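Local coordinates for protein phosphoglycerate dehydrogenase (Lactobacillus plantarum, PDB 3EVT) that probably catalyses the NAD-dependent oxidation of 3-phosphoglycerate to 3-phosphohydroxypyruvate, at residues I41-G46 with P290-N295; Q138-Y143 with Q150-K155. All blocks are in the same frame, centred on the assembly; numbering follows the deposited sequence.

Interaction 1 (I41-G46 with P290-N295)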
loop_
_atom_site.group_PDB
_atom_site.type_symbol
_atom_site.label_atom_id
_atom_site.label_comp_id
_atom_site.label_asym_id
_atom_site.label_seq_id
_atom_site.Cartn_x
_atom_site.Cartn_y
_atom_site.Cartn_z
ATOM N N ILE A 41 6.989 -30.375 -19.820
ATOM C CA ILE A 41 6.282 -29.666 -18.753
ATOM C C ILE A 41 7.218 -29.068 -17.671
ATOM O O ILE A 41 7.765 -29.775 -16.847
ATOM C CB ILE A 41 5.211 -30.631 -18.134
ATOM C CG1 ILE A 41 4.284 -31.110 -19.256
ATOM C CG2 ILE A 41 4.462 -29.995 -16.964
ATOM C CD1 ILE A 41 3.325 -32.242 -18.884
ATOM N N GLU A 42 7.381 -27.749 -17.659
ATOM C CA GLU A 42 8.223 -27.176 -16.597
ATOM C C GLU A 42 7.409 -26.569 -15.458
ATOM O O GLU A 42 7.902 -26.379 -14.354
ATOM C CB GLU A 42 9.208 -26.150 -17.161
ATOM C CG GLU A 42 10.172 -26.740 -18.172
ATOM C CD GLU A 42 11.152 -25.685 -18.701
ATOM O OE1 GLU A 42 11.612 -24.823 -17.922
ATOM O OE2 GLU A 42 11.438 -25.707 -19.913
ATOM N N VAL A 43 6.156 -26.268 -15.756
ATOM C CA VAL A 43 5.269 -25.676 -14.787
ATOM C C VAL A 43 3.887 -26.368 -14.815
ATOM O O VAL A 43 3.414 -26.827 -15.854
ATOM C CB VAL A 43 5.094 -24.201 -15.081
ATOM C CG1 VAL A 43 4.090 -23.580 -14.110
ATOM C CG2 VAL A 43 6.472 -23.504 -15.076
ATOM N N MET A 44 3.261 -26.450 -13.649
ATOM C CA MET A 44 1.943 -26.995 -13.563
ATOM C C MET A 44 1.058 -25.968 -12.877
ATOM O O MET A 44 1.358 -25.484 -11.767
ATOM C CB MET A 44 1.988 -28.360 -12.820
ATOM C CG MET A 44 0.739 -29.272 -13.016
ATOM S SD MET A 44 0.865 -30.878 -12.099
ATOM C CE MET A 44 2.592 -31.160 -12.416
ATOM N N TYR A 45 -0.008 -25.586 -13.557
ATOM C CA TYR A 45 -1.027 -24.775 -12.925
ATOM C C TYR A 45 -2.175 -25.696 -12.452
ATOM O O TYR A 45 -2.915 -26.250 -13.291
ATOM C CB TYR A 45 -1.522 -23.763 -13.936
ATOM C CG TYR A 45 -2.637 -22.890 -13.431
ATOM C CD1 TYR A 45 -2.640 -22.395 -12.133
ATOM C CD2 TYR A 45 -3.686 -22.532 -14.270
ATOM C CE1 TYR A 45 -3.705 -21.553 -11.672
ATOM C CE2 TYR A 45 -4.715 -21.696 -13.834
ATOM C CZ TYR A 45 -4.719 -21.210 -12.545
ATOM O OH TYR A 45 -5.784 -20.427 -12.167
ATOM N N GLY A 46 -2.264 -25.896 -11.127
ATOM C CA GLY A 46 -3.221 -26.810 -10.503
ATOM C C GLY A 46 -2.553 -28.148 -10.256
ATOM O O GLY A 46 -1.714 -28.572 -11.029
ATOM N N PRO A 290 -4.685 -14.509 -10.937
ATOM C CA PRO A 290 -3.617 -13.496 -10.762
ATOM C C PRO A 290 -2.453 -13.989 -9.888
ATOM O O PRO A 290 -1.308 -13.537 -10.086
ATOM C CB PRO A 290 -4.331 -12.357 -10.041
ATOM C CG PRO A 290 -5.771 -12.479 -10.436
ATOM C CD PRO A 290 -6.014 -13.979 -10.562
ATOM N N ILE A 291 -2.745 -14.884 -8.928
ATOM C CA ILE A 291 -1.680 -15.493 -8.122
ATOM C C ILE A 291 -0.688 -16.282 -9.002
ATOM O O ILE A 291 0.503 -16.018 -8.966
ATOM C CB ILE A 291 -2.191 -16.334 -6.908
ATOM C CG1 ILE A 291 -2.886 -15.420 -5.893
ATOM C CG2 ILE A 291 -1.005 -17.034 -6.185
ATOM C CD1 ILE A 291 -3.697 -16.189 -4.782
ATOM N N PHE A 292 -1.191 -17.213 -9.793
ATOM C CA PHE A 292 -0.402 -17.911 -10.819
ATOM C C PHE A 292 0.289 -16.964 -11.835
ATOM O O PHE A 292 1.478 -17.071 -12.043
ATOM C CB PHE A 292 -1.275 -18.889 -11.621
ATOM C CG PHE A 292 -0.497 -19.597 -12.683
ATOM C CD1 PHE A 292 0.572 -20.430 -12.315
ATOM C CD2 PHE A 292 -0.775 -19.391 -14.022
ATOM C CE1 PHE A 292 1.328 -21.054 -13.281
ATOM C CE2 PHE A 292 -0.019 -19.991 -15.000
ATOM C CZ PHE A 292 1.022 -20.819 -14.643
ATOM N N ALA A 293 -0.458 -16.051 -12.435
ATOM C CA ALA A 293 0.098 -15.079 -13.383
ATOM C C ALA A 293 1.310 -14.322 -12.805
ATOM O O ALA A 293 2.365 -14.183 -13.473
ATOM C CB ALA A 293 -1.017 -14.072 -13.858
ATOM N N ALA A 294 1.197 -13.889 -11.552
ATOM C CA ALA A 294 2.339 -13.199 -10.873
ATOM C C ALA A 294 3.494 -14.125 -10.559
ATOM O O ALA A 294 4.646 -13.784 -10.848
ATOM C CB ALA A 294 1.870 -12.484 -9.597
ATOM N N ASN A 295 3.223 -15.297 -9.985
ATOM C CA ASN A 295 4.293 -16.264 -9.731
ATOM C C ASN A 295 4.984 -16.771 -11.014
ATOM O O ASN A 295 6.208 -16.991 -11.028
ATOM C CB ASN A 295 3.801 -17.443 -8.917
ATOM C CG ASN A 295 3.723 -17.137 -7.412
ATOM O OD1 ASN A 295 4.515 -16.347 -6.894
ATOM N ND2 ASN A 295 2.802 -17.786 -6.715
#
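Tyr45 and Phe292 meet ring on ring because both carry CG anti to the backbone N (chi1 close to 180°), one on strand 41-45 and the other on helix 284-302, and each ring is thereby extended toward the other element. The rings form an offset (parallel-displaced) stack, their centroids 4.4 Å apart and their planes inclined by only 18°. The displacement sets Tyr45 CD1 over the face of Phe292 near its rim, 3.6 Å from Phe292 CG, while Tyr45 CE1 lies 3.6 Å from Phe292 CB, beyond the ring's point of attachment. On the strand side of the stack, Tyr45 CB lies over the same phenylalanine face, 4.0 Å from the centroid of the Phe292 ring and 12° off the normal, a CH-pi contact. Val43, two residues earlier on the same side of the strand, comes from another direction: its CG1 methyl meets the Phe292 ring at the edge, in plane, 3.8 Å from Phe292 CE1. Flat rings suit a buried helix-sheet interface because they can lie close over a broad area, while the compact, beta-branched valine fits the ring edge. With Phe292 cut back to an alanine, the Tyr45 ring would probably lose its stacking partner and a gap would open beside Val43 CG1. No hydrogen bond crosses between the two segments, and all three touching residues are buried. Val43 also packs on Phe299 and Tyr45 on Val288 and Phe289, so the strand meets several turns of this helix. The contact is helix-on-sheet packing in an open alpha/beta domain: strand 41-45 is the middle strand of a five-stranded parallel sheet of order 2-1-3-4-5, and the late helix 284-302 returns to cover it, as in the substrate-binding domain of D-2-hydroxyacid dehydrogenases.

Interaction 2 (Q138-Y143 with Q150-K155)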
loop_
_atom_site.group_PDB
_atom_site.type_symbol
_atom_site.label_atom_id
_atom_site.label_comp_id
_atom_site.label_asym_id
_atom_site.label_seq_id
_atom_site.Cartn_x
_atom_site.Cartn_y
_atom_site.Cartn_z
ATOM N N GLN A 138 3.249 6.966 10.408
ATOM C CA GLN A 138 2.186 6.981 11.434
ATOM C C GLN A 138 2.022 5.619 12.145
ATOM O O GLN A 138 2.627 4.594 11.727
ATOM C CB GLN A 138 0.852 7.540 10.868
ATOM C CG GLN A 138 0.964 8.918 10.187
ATOM C CD GLN A 138 -0.382 9.722 10.154
ATOM O OE1 GLN A 138 -1.045 9.863 11.194
ATOM N NE2 GLN A 138 -0.779 10.249 8.954
ATOM N N GLN A 139 1.284 5.629 13.261
ATOM C CA GLN A 139 1.090 4.427 14.072
ATOM C C GLN A 139 -0.270 3.833 13.835
ATOM O O GLN A 139 -1.292 4.498 13.943
ATOM C CB GLN A 139 1.164 4.696 15.572
ATOM C CG GLN A 139 2.266 5.573 16.001
ATOM C CD GLN A 139 3.497 4.781 16.305
ATOM O OE1 GLN A 139 4.627 5.297 16.219
ATOM N NE2 GLN A 139 3.298 3.503 16.650
ATOM N N LEU A 140 -0.263 2.554 13.532
ATOM C CA LEU A 140 -1.462 1.764 13.374
ATOM C C LEU A 140 -1.536 0.769 14.558
ATOM O O LEU A 140 -0.661 -0.057 14.741
ATOM C CB LEU A 140 -1.366 1.012 12.050
ATOM C CG LEU A 140 -2.458 -0.007 11.738
ATOM C CD1 LEU A 140 -3.799 0.705 11.774
ATOM C CD2 LEU A 140 -2.254 -0.720 10.381
ATOM N N LEU A 141 -2.617 0.849 15.319
ATOM C CA LEU A 141 -2.927 -0.122 16.349
ATOM C C LEU A 141 -4.046 -1.082 15.886
ATOM O O LEU A 141 -5.192 -0.668 15.628
ATOM C CB LEU A 141 -3.335 0.646 17.633
ATOM C CG LEU A 141 -3.781 -0.269 18.808
ATOM C CD1 LEU A 141 -2.661 -1.256 19.243
ATOM C CD2 LEU A 141 -4.223 0.614 19.970
ATOM N N ILE A 142 -3.737 -2.371 15.775
ATOM C CA ILE A 142 -4.757 -3.380 15.363
ATOM C C ILE A 142 -5.060 -4.378 16.496
ATOM O O ILE A 142 -4.160 -4.990 17.041
ATOM C CB ILE A 142 -4.289 -4.226 14.127
ATOM C CG1 ILE A 142 -3.698 -3.326 13.013
ATOM C CG2 ILE A 142 -5.425 -5.185 13.599
ATOM C CD1 ILE A 142 -2.861 -4.142 11.918
ATOM N N TYR A 143 -6.341 -4.511 16.821
ATOM C CA TYR A 143 -6.863 -5.498 17.744
ATOM C C TYR A 143 -7.230 -6.747 16.969
ATOM O O TYR A 143 -8.170 -6.732 16.141
ATOM C CB TYR A 143 -8.134 -4.948 18.449
ATOM C CG TYR A 143 -7.888 -3.877 19.515
ATOM C CD1 TYR A 143 -8.054 -4.177 20.881
ATOM C CD2 TYR A 143 -7.531 -2.565 19.160
ATOM C CE1 TYR A 143 -7.865 -3.214 21.853
ATOM C CE2 TYR A 143 -7.326 -1.590 20.123
ATOM C CZ TYR A 143 -7.497 -1.935 21.484
ATOM O OH TYR A 143 -7.280 -0.997 22.477
ATOM N N GLN A 150 -2.578 -9.783 10.486
ATOM C CA GLN A 150 -1.205 -9.951 10.034
ATOM C C GLN A 150 -1.015 -9.500 8.593
ATOM O O GLN A 150 0.044 -8.961 8.223
ATOM C CB GLN A 150 -0.825 -11.431 10.139
ATOM C CG GLN A 150 -0.600 -11.931 11.584
ATOM C CD GLN A 150 -0.361 -13.426 11.627
ATOM O OE1 GLN A 150 0.313 -13.975 10.762
ATOM N NE2 GLN A 150 -0.945 -14.094 12.616
ATOM N N SER A 151 -2.035 -9.733 7.760
ATOM C CA SER A 151 -1.939 -9.278 6.374
ATOM C C SER A 151 -2.117 -7.760 6.295
ATOM O O SER A 151 -1.436 -7.111 5.530
ATOM C CB SER A 151 -2.853 -10.071 5.435
ATOM O OG SER A 151 -4.159 -9.524 5.405
ATOM N N LEU A 152 -2.978 -7.192 7.137
ATOM C CA LEU A 152 -3.050 -5.727 7.253
ATOM C C LEU A 152 -1.711 -5.137 7.723
ATOM O O LEU A 152 -1.196 -4.190 7.109
ATOM C CB LEU A 152 -4.191 -5.276 8.165
ATOM C CG LEU A 152 -4.256 -3.745 8.389
ATOM C CD1 LEU A 152 -4.294 -2.938 7.063
ATOM C CD2 LEU A 152 -5.442 -3.343 9.318
ATOM N N ALA A 153 -1.167 -5.689 8.821
ATOM C CA ALA A 153 0.191 -5.363 9.298
ATOM C C ALA A 153 1.289 -5.383 8.220
ATOM O O ALA A 153 2.149 -4.474 8.159
ATOM C CB ALA A 153 0.593 -6.289 10.439
ATOM N N ALA A 154 1.309 -6.441 7.411
ATOM C CA ALA A 154 2.322 -6.554 6.356
ATOM C C ALA A 154 2.190 -5.375 5.391
ATOM O O ALA A 154 3.189 -4.764 5.014
ATOM C CB ALA A 154 2.189 -7.899 5.581
ATOM N N LYS A 155 0.959 -5.057 4.969
ATOM C CA LYS A 155 0.830 -3.979 3.962
ATOM C C LYS A 155 1.149 -2.599 4.534
ATOM O O LYS A 155 1.837 -1.804 3.906
ATOM C CB LYS A 155 -0.550 -3.970 3.338
ATOM C CG LYS A 155 -0.889 -5.176 2.517
ATOM C CD LYS A 155 -2.359 -5.108 2.084
ATOM C CE LYS A 155 -2.799 -6.485 1.660
ATOM N NZ LYS A 155 -2.064 -6.826 0.437
#
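Leu152, on helix 147-158, points toward strand 139-143 and can be followed outward atom by atom. Its CB already lies 4.1 Å from Ile142 CD1. The next atom, CG, is anti to the backbone N (chi1 176°), which sets the branch point in front of two strand side chains: Leu152 CG is 3.8 Å from Ile142 CD1 and 4.1 Å from Leu140 CD2. At the tip, the CD2 methyl of Leu152 makes the closest approach of the contact, 3.7 Å to Ile142 CD1, and also runs up to Ile142 CG1. Leucine suits this place because its fork lies one carbon beyond CB, far enough out to meet both strand residues. Ile142 answers with its longer branch, whose end methyl also reaches the helix backbone, with CD1 3.9 Å from Ala153 N. The small side chain of Ala153 is consistent with this close approach, its CB standing 4.3 Å from Ile142 CD1. Leu140 and Ile142, two apart on the strand, present the same side of the sheet to the helix. The helix runs nearly antiparallel to the strand, at 170°, with the axes of the short segments 9.9 Å apart. This is the first half of the beta-alpha-beta unit completed by strand 162-167, and the strand-to-helix turn and first turn of the helix carry Gly144, Gly146 and Gly149, a pattern consistent with the dinucleotide-binding loop of a Rossmann fold. Leu152 also packs on Val196 of the adjacent strand 194-197 and on Val102 of helix 93-110. Only aliphatic side chains carry the contact, without a hydrogen bond or charge pair between the segments, so helix and strand are held by shape and burial of hydrocarbon rather than by directional bonds.

How the interactions relate
Interaction 1 and interaction 2 each pack a helix against a different sheet, the five-stranded one and the seven-stranded one. Their centres are 30 Å apart and their nearest atoms about 11 Å apart, so neither touches the other. Along the chain, the whole of interaction 2 falls between the two halves of interaction 1: the chain leaves the first domain, builds the nucleotide-binding domain, and comes back as helix 284-302. Interaction 2 adjoins the probable NAD-binding glycine loop, whereas interaction 1 brings together an early strand and a late helix, 244 residues apart. In this family the active site lies in the cleft between the two domains. Both contacts are purely apolar, one aromatic and one aliphatic.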